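Local coordinates for protein cell division GTPase FtsZ, diverged (Clostridium botulinum C, PDB 3V3T) that is a diverged member of the tubulin/FtsZ family, built from a Rossmann-like GTPase-family domain followed by a C-terminal domain of the TubZ type, at residues T97-A102 with I136-N141; G127-A132 with T292-M297; L216-K221 with N280-T285; I250-V255 with K273-K278. The protein carries 1 engineered substitution. One frame throughout, in Å; residues are numbered along the deposited sequence.

Contact 1 of 4, residues T97-A102 with I136-N141. Engineered in segment 97-102: Ala102 (natural residue Thr).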
loop_
_atom_site.group_PDB
_atom_site.type_symbol
_atom_site.label_atom_id
_atom_site.label_comp_id
_atom_site.label_asym_id
_atom_site.label_seq_id
_atom_site.Cartn_x
_atom_site.Cartn_y
_atom_site.Cartn_z
ATOM N N THR A 97 4.293 -8.800 -1.052
ATOM C CA THR A 97 5.625 -8.748 -0.476
ATOM C C THR A 97 6.586 -8.838 -1.654
ATOM O O THR A 97 6.619 -9.840 -2.370
ATOM C CB THR A 97 5.846 -9.918 0.513
ATOM O OG1 THR A 97 4.992 -9.725 1.644
ATOM C CG2 THR A 97 7.272 -9.945 1.009
ATOM N N MET A 98 7.358 -7.777 -1.859
ATOM C CA MET A 98 8.139 -7.634 -3.074
ATOM C C MET A 98 9.293 -8.607 -3.162
ATOM O O MET A 98 9.815 -8.853 -4.250
ATOM C CB MET A 98 8.599 -6.191 -3.229
ATOM C CG MET A 98 7.413 -5.247 -3.324
ATOM S SD MET A 98 7.818 -3.491 -3.286
ATOM C CE MET A 98 8.731 -3.272 -4.809
ATOM N N ALA A 99 9.684 -9.168 -2.021
ATOM C CA ALA A 99 10.736 -10.173 -2.012
ATOM C C ALA A 99 10.196 -11.570 -2.344
ATOM O O ALA A 99 10.975 -12.502 -2.574
ATOM C CB ALA A 99 11.447 -10.183 -0.680
ATOM N N GLY A 100 8.871 -11.718 -2.378
ATOM C CA GLY A 100 8.264 -13.030 -2.592
ATOM C C GLY A 100 8.192 -13.444 -4.056
ATOM O O GLY A 100 7.950 -12.606 -4.933
ATOM N N GLY A 101 8.401 -14.733 -4.319
ATOM C CA GLY A 101 8.330 -15.291 -5.664
ATOM C C GLY A 101 7.077 -14.902 -6.442
ATOM O O GLY A 101 7.158 -14.241 -7.479
ATOM N N ALA A 102 5.907 -15.297 -5.951
ATOM C CA ALA A 102 4.662 -14.976 -6.646
ATOM C C ALA A 102 4.388 -13.484 -6.613
ATOM O O ALA A 102 4.045 -12.874 -7.631
ATOM C CB ALA A 102 3.504 -15.732 -6.042
ATOM N N ILE A 136 20.376 -11.900 -1.054
ATOM C CA ILE A 136 20.442 -11.399 -2.426
ATOM C C ILE A 136 19.191 -11.618 -3.283
ATOM O O ILE A 136 18.642 -10.669 -3.833
ATOM C CB ILE A 136 21.648 -12.012 -3.146
ATOM C CG1 ILE A 136 22.889 -11.888 -2.265
ATOM C CG2 ILE A 136 21.860 -11.363 -4.499
ATOM C CD1 ILE A 136 24.122 -12.482 -2.884
ATOM N N ASP A 137 18.753 -12.864 -3.415
ATOM C CA ASP A 137 17.572 -13.163 -4.223
ATOM C C ASP A 137 16.350 -12.357 -3.791
ATOM O O ASP A 137 15.524 -11.944 -4.624
ATOM C CB ASP A 137 17.229 -14.651 -4.147
ATOM C CG ASP A 137 18.203 -15.516 -4.917
ATOM O OD1 ASP A 137 19.019 -14.974 -5.694
ATOM O OD2 ASP A 137 18.140 -16.752 -4.750
ATOM N N GLU A 138 16.236 -12.151 -2.485
ATOM C CA GLU A 138 15.133 -11.397 -1.929
ATOM C C GLU A 138 15.175 -9.967 -2.467
ATOM O O GLU A 138 14.198 -9.471 -3.031
ATOM C CB GLU A 138 15.202 -11.418 -0.403
ATOM C CG GLU A 138 14.937 -12.800 0.217
ATOM C CD GLU A 138 16.156 -13.726 0.228
ATOM O OE1 GLU A 138 17.135 -13.475 -0.512
ATOM O OE2 GLU A 138 16.129 -14.719 0.987
ATOM N N HIS A 139 16.322 -9.316 -2.309
ATOM C CA HIS A 139 16.492 -7.958 -2.800
ATOM C C HIS A 139 16.358 -7.920 -4.325
ATOM O O HIS A 139 15.787 -6.988 -4.883
ATOM C CB HIS A 139 17.820 -7.362 -2.337
ATOM C CG HIS A 139 17.828 -6.999 -0.884
ATOM N ND1 HIS A 139 18.282 -7.855 0.097
ATOM C CD2 HIS A 139 17.409 -5.884 -0.241
ATOM C CE1 HIS A 139 18.158 -7.276 1.278
ATOM N NE2 HIS A 139 17.623 -6.082 1.101
ATOM N N MET A 140 16.864 -8.941 -5.004
ATOM C CA MET A 140 16.766 -8.944 -6.451
ATOM C C MET A 140 15.316 -9.007 -6.903
ATOM O O MET A 140 14.942 -8.330 -7.866
ATOM C CB MET A 140 17.585 -10.082 -7.060
ATOM C CG MET A 140 19.089 -9.829 -7.013
ATOM S SD MET A 140 20.050 -11.089 -7.900
ATOM C CE MET A 140 19.643 -10.682 -9.595
ATOM N N ASN A 141 14.499 -9.805 -6.209
ATOM C CA ASN A 141 13.065 -9.859 -6.512
ATOM C C ASN A 141 12.378 -8.524 -6.294
ATOM O O ASN A 141 11.561 -8.106 -7.110
ATOM C CB ASN A 141 12.336 -10.910 -5.675
ATOM C CG ASN A 141 12.620 -12.318 -6.134
ATOM O OD1 ASN A 141 13.212 -12.530 -7.193
ATOM N ND2 ASN A 141 12.197 -13.297 -5.333
#
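Ala99 and Asn141 join the glycine-rich signature loop of the tubulin/FtsZ family, which leads out of strand 91-97 into helix 101-117, to the first turn and a half of helix 136-152. The backbones come closest at Ala99 and Glu138, where the small methyl allows it: Ala99 CA lies 3.7 Å from Glu138 O, and the two CB atoms are 4.0 Å apart. One helical turn further in, Asn141 CB settles beside Met98 O, and its amide reaches along the loop. With CG beside the backbone N (chi1 -74°), ND2 meets Ala99 O at 3.1 Å in a nearly straight bond of 172°. It comes from above the carbonyl plane, yet the acceptor lies in the plane of the asparagine amide. The same nitrogen is bonded to Lys62 O, so two carbonyls fix the amide's rotation, a role suited to a buried asparagine. The looser side belongs to the partly exposed Glu138, which meets the loop side chains through CB alone; its carboxylate, modelled in two conformers, has no certain place. Gly100, the N-cap residue, keeps the loop compact: its N donates to Thr97 O at 2.9 Å, closing a type I turn.

Contact 2 of 4, residues G127-A132 with T292-M297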
loop_
_atom_site.group_PDB
_atom_site.type_symbol
_atom_site.label_atom_id
_atom_site.label_comp_id
_atom_site.label_asym_id
_atom_site.label_seq_id
_atom_site.Cartn_x
_atom_site.Cartn_y
_atom_site.Cartn_z
ATOM N N GLY A 127 3.105 -2.434 -1.739
ATOM C CA GLY A 127 4.274 -3.296 -1.729
ATOM C C GLY A 127 5.124 -3.171 -0.465
ATOM O O GLY A 127 5.337 -2.068 0.059
ATOM N N VAL A 128 5.625 -4.305 0.018
ATOM C CA VAL A 128 6.530 -4.315 1.150
ATOM C C VAL A 128 7.968 -4.568 0.709
ATOM O O VAL A 128 8.266 -5.594 0.105
ATOM C CB VAL A 128 6.129 -5.388 2.187
ATOM C CG1 VAL A 128 6.983 -5.241 3.447
ATOM C CG2 VAL A 128 4.649 -5.265 2.542
ATOM N N LEU A 129 8.855 -3.622 1.009
ATOM C CA LEU A 129 10.282 -3.804 0.771
ATOM C C LEU A 129 10.885 -4.690 1.862
ATOM O O LEU A 129 10.456 -4.645 3.009
ATOM C CB LEU A 129 10.993 -2.453 0.762
ATOM C CG LEU A 129 10.558 -1.415 -0.271
ATOM C CD1 LEU A 129 11.161 -0.050 0.083
ATOM C CD2 LEU A 129 10.993 -1.838 -1.664
ATOM N N PRO A 130 11.884 -5.504 1.506
ATOM C CA PRO A 130 12.502 -6.441 2.451
ATOM C C PRO A 130 13.477 -5.752 3.408
ATOM O O PRO A 130 14.026 -4.714 3.055
ATOM C CB PRO A 130 13.275 -7.391 1.526
ATOM C CG PRO A 130 13.631 -6.536 0.340
ATOM C CD PRO A 130 12.483 -5.579 0.158
ATOM N N LYS A 131 13.688 -6.325 4.596
ATOM C CA LYS A 131 14.709 -5.838 5.522
ATOM C C LYS A 131 16.089 -5.907 4.873
ATOM O O LYS A 131 16.354 -6.795 4.044
ATOM C CB LYS A 131 14.786 -6.720 6.768
ATOM C CG LYS A 131 13.606 -6.732 7.699
ATOM C CD LYS A 131 13.878 -7.756 8.811
ATOM C CE LYS A 131 12.768 -7.793 9.848
ATOM N NZ LYS A 131 12.671 -6.480 10.561
ATOM N N ALA A 132 16.975 -5.006 5.293
ATOM C CA ALA A 132 18.392 -5.034 4.904
ATOM C C ALA A 132 19.105 -6.360 5.174
ATOM O O ALA A 132 20.091 -6.688 4.508
ATOM C CB ALA A 132 19.159 -3.896 5.590
ATOM N N THR A 292 14.739 6.664 -4.299
ATOM C CA THR A 292 15.944 6.645 -3.474
ATOM C C THR A 292 15.935 5.517 -2.439
ATOM O O THR A 292 16.898 4.772 -2.330
ATOM C CB THR A 292 16.134 7.999 -2.742
ATOM O OG1 THR A 292 15.985 9.061 -3.681
ATOM C CG2 THR A 292 17.520 8.095 -2.102
ATOM N N THR A 293 14.853 5.392 -1.675
ATOM C CA THR A 293 14.792 4.342 -0.675
ATOM C C THR A 293 14.872 2.977 -1.332
ATOM O O THR A 293 15.536 2.085 -0.818
ATOM C CB THR A 293 13.495 4.386 0.120
ATOM O OG1 THR A 293 13.371 5.661 0.735
ATOM C CG2 THR A 293 13.495 3.290 1.196
ATOM N N VAL A 294 14.180 2.809 -2.459
ATOM C CA VAL A 294 14.180 1.525 -3.152
ATOM C C VAL A 294 15.571 1.218 -3.682
ATOM O O VAL A 294 16.052 0.098 -3.578
ATOM C CB VAL A 294 13.180 1.500 -4.337
ATOM C CG1 VAL A 294 13.382 0.247 -5.165
ATOM C CG2 VAL A 294 11.749 1.580 -3.839
ATOM N N GLN A 295 16.220 2.223 -4.250
ATOM C CA GLN A 295 17.518 2.016 -4.883
ATOM C C GLN A 295 18.607 1.620 -3.888
ATOM O O GLN A 295 19.641 1.087 -4.284
ATOM C CB GLN A 295 17.934 3.243 -5.695
ATOM C CG GLN A 295 17.138 3.402 -6.992
ATOM C CD GLN A 295 17.375 4.742 -7.685
ATOM O OE1 GLN A 295 16.441 5.363 -8.209
ATOM N NE2 GLN A 295 18.628 5.190 -7.695
ATOM N N MET A 296 18.380 1.869 -2.603
ATOM C CA MET A 296 19.357 1.466 -1.596
ATOM C C MET A 296 19.555 -0.047 -1.623
ATOM O O MET A 296 20.631 -0.548 -1.311
ATOM C CB MET A 296 18.922 1.908 -0.200
ATOM C CG MET A 296 18.853 3.412 -0.026
ATOM S SD MET A 296 18.871 3.894 1.709
ATOM C CE MET A 296 20.640 3.821 2.038
ATOM N N MET A 297 18.510 -0.775 -2.000
ATOM C CA MET A 297 18.619 -2.227 -2.084
ATOM C C MET A 297 19.770 -2.650 -3.002
ATOM O O MET A 297 20.380 -3.699 -2.794
ATOM C CB MET A 297 17.300 -2.847 -2.531
ATOM C CG MET A 297 16.185 -2.716 -1.512
ATOM S SD MET A 297 14.687 -3.593 -2.012
ATOM C CE MET A 297 14.328 -2.862 -3.607
#
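Thr293 is the first residue of helix 292-297 to touch the strand, its methyl CG2 lying 4.2 Å from Leu129 CD1. Threonine suits this border position because its two branches serve different surroundings: the methyl turns to leucine, while OG1 is hydrogen-bonded to the backbone oxygen of Glu239. Val294 follows, more deeply buried. Its CG2 branch sits beside the backbone N and meets Leu129 CD2 at 4.1 Å, and the same side chain also packs on Trp146 and Leu163. Leu129 thus spreads its two methyls along the helix, CD1 to the threonine and CD2 to the valine. This is helix-on-sheet packing in a tubulin-like fold: the last modelled helix, 291-306, returns to lie against strand 122-129 of the Rossmann-like sheet, the two short axes passing 10.8 Å apart at 51°. One turn on from Thr293, the helix presents Met297, whose N is held by Val294 O at 3.0 Å, three residues back. The long, unbranched thioether suits this place because its end comes nearer to the strand than its CB does. A bend at chi3 (-56°) sets CE 4.0 Å from Leu129 CD2, and SD rests 3.7 Å from Pro130 CD. The methionine chain crosses the proline ring at about a right angle, while His139 and Ile143 of helix 136-152 also touch Met297.

Contact 3 of 4, residues L216-K221 with N280-T285; sequences LEFDDK and NIVVAT
Leu216 O is gripped by two groups of the neighbouring strand: Val282 N donates to it at 2.8 Å, and Ile281 CA lies 3.2 Å from it in a CA-H...O contact. Leu216 N returns a nearly linear bond to Val282 O at 2.7 Å, completing an antiparallel hydrogen-bonded pair; Glu217 and Ile281 form the next, non-hydrogen-bonded pair. Asn280 O accepts next, from Phe218 N at 3.1 Å. Here the phenyl ring swings over Asn280: with CG between the backbone N and carbonyl carbon (chi1 65°), one face receives Asn280 CB in a CH-pi contact, 3.5 Å from the ring centroid. The amide plane of Asn280 is turned 29° from the ring, and its OD1 accepts from Thr253 N. On the Glu217 and Ile281 face, Glu217 CG packs 3.8 Å from Ile281 CB. Glu217 OE2 lies near the carboxylate of Asp185, which might raise the proton affinity of one of them, though a long, weak ion pair of Glu217 with Lys279 would counter this. That face looks to helix 172-187; Leu216 and Phe218 pack against helix 224-233, and strand 247-252 borders strand 281-287 beyond.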
loop_
_atom_site.group_PDB
_atom_site.type_symbol
_atom_site.label_atom_id
_atom_site.label_comp_id
_atom_site.label_asym_id
_atom_site.label_seq_id
_atom_site.Cartn_x
_atom_site.Cartn_y
_atom_site.Cartn_z
ATOM N N LEU A 216 0.009 9.024 8.245
ATOM C CA LEU A 216 0.687 9.265 9.523
ATOM C C LEU A 216 -0.294 9.480 10.658
ATOM O O LEU A 216 -1.281 10.187 10.501
ATOM C CB LEU A 216 1.573 10.506 9.442
ATOM C CG LEU A 216 2.645 10.515 8.345
ATOM C CD1 LEU A 216 3.235 11.919 8.191
ATOM C CD2 LEU A 216 3.734 9.498 8.655
ATOM N N GLU A 217 -0.013 8.884 11.809
ATOM C CA GLU A 217 -0.718 9.248 13.025
ATOM C C GLU A 217 0.253 9.800 14.078
ATOM O O GLU A 217 1.374 9.313 14.230
ATOM C CB GLU A 217 -1.561 8.082 13.542
ATOM C CG GLU A 217 -2.771 7.800 12.645
ATOM C CD GLU A 217 -3.621 6.638 13.118
ATOM O OE1 GLU A 217 -3.336 6.077 14.189
ATOM O OE2 GLU A 217 -4.588 6.280 12.414
ATOM N N PHE A 218 -0.178 10.833 14.791
ATOM C CA PHE A 218 0.701 11.506 15.730
ATOM C C PHE A 218 0.045 11.791 17.068
ATOM O O PHE A 218 -1.184 11.820 17.182
ATOM C CB PHE A 218 1.263 12.795 15.132
ATOM C CG PHE A 218 0.229 13.846 14.852
ATOM C CD1 PHE A 218 -0.000 14.872 15.758
ATOM C CD2 PHE A 218 -0.491 13.830 13.662
ATOM C CE1 PHE A 218 -0.949 15.859 15.496
ATOM C CE2 PHE A 218 -1.432 14.803 13.384
ATOM C CZ PHE A 218 -1.663 15.827 14.306
ATOM N N ASP A 219 0.900 12.012 18.066
ATOM C CA ASP A 219 0.481 12.199 19.447
ATOM C C ASP A 219 -0.251 13.518 19.667
ATOM O O ASP A 219 0.228 14.575 19.256
ATOM C CB ASP A 219 1.707 12.141 20.359
ATOM C CG ASP A 219 1.344 12.160 21.823
ATOM O OD1 ASP A 219 0.174 12.450 22.145
ATOM O OD2 ASP A 219 2.235 11.887 22.653
ATOM N N ASP A 220 -1.401 13.443 20.331
ATOM C CA ASP A 220 -2.182 14.628 20.662
ATOM C C ASP A 220 -1.424 15.506 21.652
ATOM O O ASP A 220 -1.771 16.668 21.858
ATOM C CB ASP A 220 -3.537 14.229 21.260
ATOM C CG ASP A 220 -3.396 13.449 22.560
ATOM O OD1 ASP A 220 -2.511 12.572 22.637
ATOM O OD2 ASP A 220 -4.166 13.716 23.507
ATOM N N LYS A 221 -0.377 14.943 22.252
ATOM C CA LYS A 221 0.348 15.605 23.339
ATOM C C LYS A 221 1.332 16.709 22.935
ATOM O O LYS A 221 1.021 17.896 23.054
ATOM C CB LYS A 221 1.075 14.564 24.197
ATOM C CG LYS A 221 0.147 13.589 24.903
ATOM C CD LYS A 221 0.922 12.693 25.853
ATOM C CE LYS A 221 -0.006 12.022 26.856
ATOM N NZ LYS A 221 0.736 11.515 28.047
ATOM N N ASN A 280 -5.302 11.457 15.573
ATOM C CA ASN A 280 -4.778 12.536 14.747
ATOM C C ASN A 280 -4.065 11.945 13.558
ATOM O O ASN A 280 -3.036 11.273 13.695
ATOM C CB ASN A 280 -3.833 13.430 15.535
ATOM C CG ASN A 280 -4.501 14.059 16.718
ATOM O OD1 ASN A 280 -5.344 14.947 16.572
ATOM N ND2 ASN A 280 -4.140 13.594 17.911
ATOM N N ILE A 281 -4.622 12.183 12.384
ATOM C CA ILE A 281 -4.149 11.482 11.215
ATOM C C ILE A 281 -3.951 12.417 10.031
ATOM O O ILE A 281 -4.777 13.288 9.760
ATOM C CB ILE A 281 -5.081 10.289 10.886
ATOM C CG1 ILE A 281 -4.695 9.636 9.555
ATOM C CG2 ILE A 281 -6.514 10.723 10.866
ATOM C CD1 ILE A 281 -5.426 8.316 9.299
ATOM N N VAL A 282 -2.817 12.250 9.360
ATOM C CA VAL A 282 -2.522 12.949 8.126
ATOM C C VAL A 282 -2.350 11.930 7.007
ATOM O O VAL A 282 -1.599 10.957 7.132
ATOM C CB VAL A 282 -1.204 13.753 8.229
ATOM C CG1 VAL A 282 -0.943 14.528 6.930
ATOM C CG2 VAL A 282 -1.224 14.680 9.439
ATOM N N VAL A 283 -3.043 12.161 5.901
ATOM C CA VAL A 283 -2.848 11.362 4.713
ATOM C C VAL A 283 -2.290 12.252 3.623
ATOM O O VAL A 283 -2.928 13.233 3.239
ATOM C CB VAL A 283 -4.178 10.772 4.231
ATOM C CG1 VAL A 283 -3.948 9.886 3.003
ATOM C CG2 VAL A 283 -4.830 9.984 5.356
ATOM N N ALA A 284 -1.096 11.917 3.142
ATOM C CA ALA A 284 -0.449 12.666 2.074
ATOM C C ALA A 284 -0.411 11.818 0.805
ATOM O O ALA A 284 0.107 10.705 0.822
ATOM C CB ALA A 284 0.959 13.072 2.490
ATOM N N THR A 285 -0.965 12.339 -0.288
ATOM C CA THR A 285 -1.066 11.568 -1.524
ATOM C C THR A 285 -0.400 12.302 -2.679
ATOM O O THR A 285 -0.281 13.515 -2.660
ATOM C CB THR A 285 -2.549 11.315 -1.896
ATOM O OG1 THR A 285 -3.178 12.563 -2.209
ATOM C CG2 THR A 285 -3.292 10.668 -0.728
#

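Contact 4 of 4, residues I250-V255 with K273-K278; sequences ISTTRV and KGYNSK
Tyr275 lays its side chain along the end of strand 250-252, and each step outward meets something different. CB lies beside Thr252 O; CG sits beside the tyrosine's own backbone N (chi1 -57°), which turns the ring toward Thr252 and Arg254. CD1 comes to 3.2 Å from Thr252 O. CE1 follows with Arg254 O at 3.4 Å, in the plane of the ring at its edge. The hydroxyl finally reaches Val255 CG2 at 3.9 Å and takes a weak hydrogen bond from Lys273 NZ. Thr252 OG1 also donates to Arg254 O, at 2.8 Å, and so ties the segment beyond the strand back to Thr252. Behind this edge run two parallel strands of a beta-alpha-beta unit, with helix 258-265 in the crossover; strand 270-275 is one of the two outermost strands of the sheet within this chain. Gly274 N donates to Ile250 O at 2.8 Å, nearly along the C=O axis, and Thr252 N to Gly274 O at 3.3 Å. Main-chain pairing then fades to a weak bond from Asn276 N to Thr252 O. Beside the ladder, Asn276 ND2 gives a bent bond (137°) to Ser251 OG at 2.8 Å and is also bonded to Lys279 O; small polar side chains suit such a strand end. Since aromatic C-H groups carry slight positive charge, the two carbonyl oxygens at the tyrosine's rim probably attract it weakly, adding to the polar stitching.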
loop_
_atom_site.group_PDB
_atom_site.type_symbol
_atom_site.label_atom_id
_atom_site.label_comp_id
_atom_site.label_asym_id
_atom_site.label_seq_id
_atom_site.Cartn_x
_atom_site.Cartn_y
_atom_site.Cartn_z
ATOM N N ILE A 250 -6.433 15.792 6.509
ATOM C CA ILE A 250 -6.090 16.028 7.904
ATOM C C ILE A 250 -7.318 15.861 8.785
ATOM O O ILE A 250 -8.287 16.596 8.643
ATOM C CB ILE A 250 -5.525 17.452 8.097
ATOM C CG1 ILE A 250 -4.219 17.620 7.316
ATOM C CG2 ILE A 250 -5.295 17.763 9.576
ATOM C CD1 ILE A 250 -3.753 19.051 7.239
ATOM N N SER A 251 -7.279 14.890 9.691
ATOM C CA SER A 251 -8.342 14.742 10.684
ATOM C C SER A 251 -7.758 14.660 12.097
ATOM O O SER A 251 -6.996 13.740 12.415
ATOM C CB SER A 251 -9.210 13.523 10.385
ATOM O OG SER A 251 -10.224 13.372 11.366
ATOM N N THR A 252 -8.134 15.616 12.938
ATOM C CA THR A 252 -7.506 15.791 14.239
ATOM C C THR A 252 -8.523 15.981 15.357
ATOM O O THR A 252 -9.620 16.490 15.131
ATOM C CB THR A 252 -6.583 17.012 14.204
ATOM O OG1 THR A 252 -7.328 18.148 13.745
ATOM C CG2 THR A 252 -5.425 16.756 13.235
ATOM N N THR A 253 -8.152 15.575 16.567
ATOM C CA THR A 253 -9.044 15.681 17.718
ATOM C C THR A 253 -9.294 17.125 18.143
ATOM O O THR A 253 -10.359 17.441 18.681
ATOM C CB THR A 253 -8.516 14.887 18.924
ATOM O OG1 THR A 253 -7.153 15.251 19.177
ATOM C CG2 THR A 253 -8.591 13.400 18.647
ATOM N N ARG A 254 -8.315 17.996 17.910
ATOM C CA ARG A 254 -8.464 19.414 18.243
ATOM C C ARG A 254 -8.146 20.283 17.034
ATOM O O ARG A 254 -7.736 19.780 15.992
ATOM C CB ARG A 254 -7.534 19.807 19.393
ATOM C CG ARG A 254 -7.129 18.665 20.313
ATOM C CD ARG A 254 -6.306 19.185 21.493
ATOM N NE ARG A 254 -5.875 18.114 22.388
ATOM C CZ ARG A 254 -5.537 18.296 23.662
ATOM N NH1 ARG A 254 -5.587 19.509 24.196
ATOM N NH2 ARG A 254 -5.157 17.263 24.404
ATOM N N VAL A 255 -8.336 21.589 17.178
ATOM C CA VAL A 255 -7.865 22.544 16.186
ATOM C C VAL A 255 -6.356 22.429 16.134
ATOM O O VAL A 255 -5.705 22.357 17.177
ATOM C CB VAL A 255 -8.217 23.992 16.587
ATOM C CG1 VAL A 255 -7.383 24.996 15.794
ATOM C CG2 VAL A 255 -9.702 24.250 16.416
ATOM N N LYS A 273 -9.617 19.264 5.347
ATOM C CA LYS A 273 -9.452 19.188 6.795
ATOM C C LYS A 273 -10.753 18.818 7.499
ATOM O O LYS A 273 -11.858 19.164 7.045
ATOM C CB LYS A 273 -8.910 20.503 7.371
ATOM C CG LYS A 273 -8.718 20.466 8.890
ATOM C CD LYS A 273 -8.344 21.822 9.482
ATOM C CE LYS A 273 -8.217 21.727 11.011
ATOM N NZ LYS A 273 -7.690 22.962 11.668
ATOM N N GLY A 274 -10.612 18.114 8.617
ATOM C CA GLY A 274 -11.756 17.722 9.408
ATOM C C GLY A 274 -11.359 17.348 10.817
ATOM O O GLY A 274 -10.195 17.469 11.203
ATOM N N TYR A 275 -12.339 16.885 11.584
ATOM C CA TYR A 275 -12.103 16.466 12.957
ATOM C C TYR A 275 -12.658 15.073 13.215
ATOM O O TYR A 275 -13.507 14.577 12.472
ATOM C CB TYR A 275 -12.711 17.487 13.926
ATOM C CG TYR A 275 -12.159 18.873 13.701
ATOM C CD1 TYR A 275 -10.956 19.272 14.281
ATOM C CD2 TYR A 275 -12.822 19.776 12.878
ATOM C CE1 TYR A 275 -10.435 20.538 14.056
ATOM C CE2 TYR A 275 -12.313 21.045 12.651
ATOM C CZ TYR A 275 -11.119 21.421 13.240
ATOM O OH TYR A 275 -10.624 22.685 13.011
ATOM N N ASN A 276 -12.156 14.436 14.262
ATOM C CA ASN A 276 -12.745 13.202 14.743
ATOM C C ASN A 276 -12.492 13.095 16.228
ATOM O O ASN A 276 -11.750 13.893 16.788
ATOM C CB ASN A 276 -12.192 11.986 14.000
ATOM C CG ASN A 276 -10.788 11.633 14.428
ATOM O OD1 ASN A 276 -10.579 10.698 15.203
ATOM N ND2 ASN A 276 -9.813 12.382 13.930
ATOM N N SER A 277 -13.115 12.116 16.865
ATOM C CA SER A 277 -13.100 12.025 18.319
ATOM C C SER A 277 -11.937 11.189 18.833
ATOM O O SER A 277 -11.671 11.169 20.035
ATOM C CB SER A 277 -14.422 11.429 18.810
ATOM O OG SER A 277 -14.752 10.259 18.070
ATOM N N LYS A 278 -11.232 10.523 17.920
ATOM C CA LYS A 278 -10.312 9.452 18.304
ATOM C C LYS A 278 -8.816 9.699 18.059
ATOM O O LYS A 278 -8.013 9.626 18.988
ATOM C CB LYS A 278 -10.747 8.132 17.652
ATOM C CG LYS A 278 -12.120 7.656 18.110
ATOM C CD LYS A 278 -12.608 6.454 17.310
ATOM C CE LYS A 278 -13.993 6.010 17.782
ATOM N NZ LYS A 278 -14.522 4.844 17.018
#

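From the N terminus, the chain leaves strand 91-97 to open contact 1 and passes through strand 122-129, where contact 2 opens, before helix 136-152 closes contact 1. The two therefore cross, and they touch through Met98 with Val128. Contact 3 opens at strand 211-217, contact 4 opens and closes within it, and strand 281-287 then closes contact 3. Contacts 3 and 4 meet where Ile281 pairs with Ser251. Helix 291-306 finally closes contact 2 around both, bringing the last modelled helix back to the Rossmann-like part. Centres of contacts 1 and 4 stand about 39 Å apart.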